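Local coordinates for protein methylxanthine N1-demethylase NdmA (Pseudomonas putida, PDB 6ICN) that catalyses the N1-demethylation of caffeine to theobromine and formaldehyde, as a Rieske non-heme iron oxygenase that spends NADH and molecular oxygen, at residues Arg166-Trp175 / Asp293-Phe304. Sequence-based numbering, arbitrary orientation.
Sequences RIVIQEPYWW and DYLHIAFNDLVF. With CFF (caffeine), chain F.
D293 OD1 is held by two arginines, R166 NE at 2.9 Å on its syn lone pair and R286 NH1 in a second salt bridge. R166 meets the carboxylate side-on: its NH2 donates to D293 OD2 at 2.8 Å, and the two planes are nearly coplanar. With CG anti to the backbone N (chi1 170°) and the chain extended to NE, R166 sets the NE and NH2 edge of its guanidinium against the carboxylate. Replacing D293 by an alanine is likely to leave both arginines without their shared carboxylate and the R166 guanidinium free to swing. Next to this pair, V168 packs on I297, CG1 to CD1. The helix 293-313 runs obliquely here, at 45°, to strand 166-169, part of the outermost strand within this chain of the seven-stranded antiparallel sheet in the catalytic domain of this Rieske oxygenase. Midway along, Q170 reaches toward the helix past I297 and accepts a nearly straight bond at OE1 from N300 ND2 (2.8 Å, 170°), while its NE2 gives D301 OD1 a weak one. Q170 thereby probably helps fix the amide of N300, whose OD1 faces caffeine C8 at 3.0 Å. Farther on, Y173 and F304 form an offset stack with centroids 4.1 Å apart; the Y173 hydroxyl, hydrogen-bonded to N268 and R182, sits over the F304 face, and F304 CE1 touches the caffeine methyl C14 at 3.7 Å. W175 CZ2 lies 3.6 Å from F304 O.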
# COMPACT_ATOMS: atom_id res chain seq x y z
N ARG A 166 41.35 -4.98 -5.67
CA ARG A 166 40.22 -5.45 -4.87
C ARG A 166 38.98 -5.44 -5.76
O ARG A 166 38.68 -4.42 -6.39
CB ARG A 166 40.02 -4.55 -3.65
CG ARG A 166 38.73 -4.79 -2.86
CD ARG A 166 38.65 -3.90 -1.61
NE ARG A 166 37.42 -4.13 -0.86
CZ ARG A 166 37.25 -5.12 0.01
NH1 ARG A 166 38.25 -5.97 0.24
NH2 ARG A 166 36.10 -5.25 0.66
N ILE A 167 38.27 -6.57 -5.81
CA ILE A 167 37.11 -6.75 -6.70
C ILE A 167 35.83 -6.70 -5.88
O ILE A 167 35.72 -7.36 -4.84
CB ILE A 167 37.21 -8.09 -7.46
CG1 ILE A 167 38.46 -8.10 -8.35
CG2 ILE A 167 35.94 -8.34 -8.26
CD1 ILE A 167 38.67 -9.42 -9.07
N VAL A 168 34.83 -5.95 -6.37
CA VAL A 168 33.50 -5.88 -5.77
C VAL A 168 32.47 -6.27 -6.83
O VAL A 168 32.45 -5.69 -7.93
CB VAL A 168 33.20 -4.47 -5.23
CG1 VAL A 168 31.72 -4.36 -4.80
CG2 VAL A 168 34.16 -4.11 -4.08
N ILE A 169 31.63 -7.25 -6.51
CA ILE A 169 30.53 -7.68 -7.38
C ILE A 169 29.27 -6.99 -6.88
O ILE A 169 28.79 -7.27 -5.77
CB ILE A 169 30.36 -9.20 -7.35
CG1 ILE A 169 31.66 -9.91 -7.77
CG2 ILE A 169 29.17 -9.63 -8.24
CD1 ILE A 169 31.67 -11.43 -7.46
N GLN A 170 28.68 -6.14 -7.71
CA GLN A 170 27.46 -5.47 -7.25
C GLN A 170 26.24 -6.37 -7.41
O GLN A 170 26.25 -7.37 -8.13
CB GLN A 170 27.25 -4.16 -8.00
CG GLN A 170 28.31 -3.14 -7.68
CD GLN A 170 27.87 -1.70 -7.85
OE1 GLN A 170 28.68 -0.79 -7.73
NE2 GLN A 170 26.58 -1.48 -8.13
N GLU A 171 25.18 -6.01 -6.70
CA GLU A 171 23.91 -6.69 -6.93
C GLU A 171 23.41 -6.36 -8.34
O GLU A 171 23.61 -5.25 -8.83
CB GLU A 171 22.89 -6.27 -5.89
CG GLU A 171 23.19 -6.91 -4.53
CD GLU A 171 22.31 -6.42 -3.41
OE1 GLU A 171 21.41 -5.58 -3.67
OE2 GLU A 171 22.52 -6.88 -2.27
N PRO A 172 22.73 -7.30 -8.99
CA PRO A 172 22.22 -7.00 -10.34
C PRO A 172 21.18 -5.89 -10.31
O PRO A 172 20.48 -5.69 -9.31
CB PRO A 172 21.60 -8.33 -10.80
CG PRO A 172 21.58 -9.23 -9.60
CD PRO A 172 22.56 -8.71 -8.60
N TYR A 173 21.08 -5.17 -11.44
CA TYR A 173 20.08 -4.12 -11.60
C TYR A 173 19.27 -4.39 -12.87
O TYR A 173 19.81 -4.75 -13.92
CB TYR A 173 20.72 -2.71 -11.62
CG TYR A 173 21.74 -2.45 -12.71
CD1 TYR A 173 23.05 -2.94 -12.61
CD2 TYR A 173 21.40 -1.71 -13.85
CE1 TYR A 173 23.99 -2.70 -13.62
CE2 TYR A 173 22.34 -1.45 -14.85
CZ TYR A 173 23.62 -1.94 -14.73
OH TYR A 173 24.53 -1.71 -15.74
N TRP A 174 17.96 -4.23 -12.76
CA TRP A 174 17.04 -4.58 -13.84
C TRP A 174 16.59 -3.33 -14.57
O TRP A 174 16.18 -2.36 -13.93
CB TRP A 174 15.83 -5.31 -13.29
CG TRP A 174 16.13 -6.66 -12.77
CD1 TRP A 174 16.78 -6.97 -11.60
CD2 TRP A 174 15.78 -7.88 -13.38
NE1 TRP A 174 16.85 -8.33 -11.46
CE2 TRP A 174 16.25 -8.92 -12.54
CE3 TRP A 174 15.13 -8.21 -14.56
CZ2 TRP A 174 16.06 -10.26 -12.85
CZ3 TRP A 174 14.94 -9.55 -14.87
CH2 TRP A 174 15.41 -10.55 -14.02
N TRP A 175 16.66 -3.35 -15.90
CA TRP A 175 16.17 -2.24 -16.72
C TRP A 175 15.15 -2.73 -17.73
O TRP A 175 15.27 -3.82 -18.29
CB TRP A 175 17.31 -1.56 -17.48
CG TRP A 175 18.17 -0.61 -16.69
CD1 TRP A 175 18.08 -0.33 -15.36
CD2 TRP A 175 19.22 0.19 -17.21
NE1 TRP A 175 19.04 0.61 -15.01
CE2 TRP A 175 19.75 0.94 -16.14
CE3 TRP A 175 19.78 0.36 -18.49
CZ2 TRP A 175 20.80 1.84 -16.31
CZ3 TRP A 175 20.84 1.25 -18.65
CH2 TRP A 175 21.32 1.98 -17.56
N ASP A 293 34.20 0.47 0.00
CA ASP A 293 33.48 -0.09 -1.15
C ASP A 293 32.23 0.72 -1.47
O ASP A 293 31.84 0.84 -2.64
CB ASP A 293 33.06 -1.54 -0.89
CG ASP A 293 34.24 -2.50 -0.86
OD1 ASP A 293 35.33 -2.13 -1.33
OD2 ASP A 293 34.05 -3.63 -0.38
N TYR A 294 31.57 1.25 -0.44
CA TYR A 294 30.28 1.91 -0.62
C TYR A 294 30.40 3.32 -1.18
O TYR A 294 29.42 3.85 -1.73
CB TYR A 294 29.51 1.89 0.70
CG TYR A 294 29.28 0.46 1.10
CD1 TYR A 294 28.30 -0.29 0.45
CD2 TYR A 294 30.08 -0.17 2.04
CE1 TYR A 294 28.11 -1.61 0.77
CE2 TYR A 294 29.89 -1.50 2.37
CZ TYR A 294 28.89 -2.21 1.72
OH TYR A 294 28.66 -3.53 2.01
N LEU A 295 31.57 3.95 -1.05
CA LEU A 295 31.86 5.13 -1.84
C LEU A 295 31.65 4.84 -3.32
O LEU A 295 30.95 5.58 -4.04
CB LEU A 295 33.30 5.58 -1.59
CG LEU A 295 33.74 6.81 -2.38
CD1 LEU A 295 32.98 8.05 -1.91
CD2 LEU A 295 35.24 6.99 -2.20
N HIS A 296 32.20 3.73 -3.78
CA HIS A 296 32.12 3.38 -5.20
C HIS A 296 30.74 2.84 -5.57
O HIS A 296 30.22 3.19 -6.63
CB HIS A 296 33.23 2.38 -5.52
CG HIS A 296 34.58 2.95 -5.24
ND1 HIS A 296 35.18 3.87 -6.07
CD2 HIS A 296 35.40 2.83 -4.16
CE1 HIS A 296 36.33 4.25 -5.55
NE2 HIS A 296 36.48 3.64 -4.39
N ILE A 297 30.16 1.98 -4.73
CA ILE A 297 28.85 1.42 -5.04
C ILE A 297 27.82 2.54 -5.14
O ILE A 297 27.00 2.56 -6.06
CB ILE A 297 28.44 0.38 -3.98
CG1 ILE A 297 29.33 -0.86 -4.09
CG2 ILE A 297 26.96 -0.02 -4.18
CD1 ILE A 297 29.27 -1.78 -2.85
N ALA A 298 27.88 3.51 -4.22
CA ALA A 298 26.91 4.60 -4.28
C ALA A 298 27.09 5.42 -5.56
O ALA A 298 26.10 5.82 -6.19
CB ALA A 298 27.05 5.49 -3.05
N PHE A 299 28.35 5.66 -5.96
CA PHE A 299 28.63 6.39 -7.19
C PHE A 299 28.11 5.62 -8.41
O PHE A 299 27.44 6.19 -9.28
CB PHE A 299 30.12 6.65 -7.32
CG PHE A 299 30.47 7.45 -8.54
CD1 PHE A 299 30.33 8.83 -8.54
CD2 PHE A 299 30.91 6.83 -9.69
CE1 PHE A 299 30.63 9.57 -9.67
CE2 PHE A 299 31.21 7.56 -10.82
CZ PHE A 299 31.07 8.94 -10.81
N ASN A 300 28.42 4.32 -8.50
CA ASN A 300 27.90 3.53 -9.62
C ASN A 300 26.38 3.57 -9.66
O ASN A 300 25.78 3.72 -10.73
CB ASN A 300 28.39 2.07 -9.52
CG ASN A 300 29.89 1.95 -9.66
OD1 ASN A 300 30.53 2.77 -10.33
ND2 ASN A 300 30.48 0.95 -9.01
N ASP A 301 25.73 3.42 -8.50
CA ASP A 301 24.28 3.44 -8.45
C ASP A 301 23.73 4.78 -8.93
O ASP A 301 22.68 4.83 -9.58
CB ASP A 301 23.80 3.15 -7.03
CG ASP A 301 23.98 1.68 -6.62
OD1 ASP A 301 24.32 0.84 -7.49
OD2 ASP A 301 23.78 1.41 -5.42
N LEU A 302 24.42 5.87 -8.60
CA LEU A 302 24.01 7.20 -9.05
C LEU A 302 24.09 7.31 -10.57
O LEU A 302 23.15 7.79 -11.22
CB LEU A 302 24.89 8.26 -8.38
CG LEU A 302 24.75 9.72 -8.84
CD1 LEU A 302 23.31 10.19 -8.62
CD2 LEU A 302 25.77 10.62 -8.14
N VAL A 303 25.21 6.86 -11.15
CA VAL A 303 25.36 6.82 -12.61
C VAL A 303 24.22 6.03 -13.24
O VAL A 303 23.57 6.49 -14.19
CB VAL A 303 26.73 6.21 -12.97
CG1 VAL A 303 26.81 5.91 -14.48
CG2 VAL A 303 27.87 7.15 -12.55
N PHE A 304 23.93 4.84 -12.71
CA PHE A 304 22.88 4.03 -13.30
C PHE A 304 21.52 4.71 -13.16
O PHE A 304 20.68 4.64 -14.07
CB PHE A 304 22.86 2.64 -12.67
CG PHE A 304 24.08 1.78 -13.00
CD1 PHE A 304 24.78 1.96 -14.19
CD2 PHE A 304 24.51 0.80 -12.11
CE1 PHE A 304 25.91 1.15 -14.50
CE2 PHE A 304 25.64 -0.00 -12.41
CZ PHE A 304 26.32 0.17 -13.60
N1 CFF F . 30.20 4.17 -17.42
C2 CFF F . 31.40 4.85 -17.38
C10 CFF F . 29.56 3.94 -18.70
C6 CFF F . 29.62 3.74 -16.30
N3 CFF F . 32.01 5.07 -16.18
O11 CFF F . 31.91 5.24 -18.38
C12 CFF F . 33.28 5.79 -16.12
C4 CFF F . 31.42 4.63 -15.05
C5 CFF F . 30.25 3.96 -15.09
N9 CFF F . 31.80 4.72 -13.76
O13 CFF F . 28.58 3.15 -16.35
N7 CFF F . 29.92 3.63 -13.83
C8 CFF F . 30.87 4.10 -13.01
C14 CFF F . 28.83 2.93 -13.16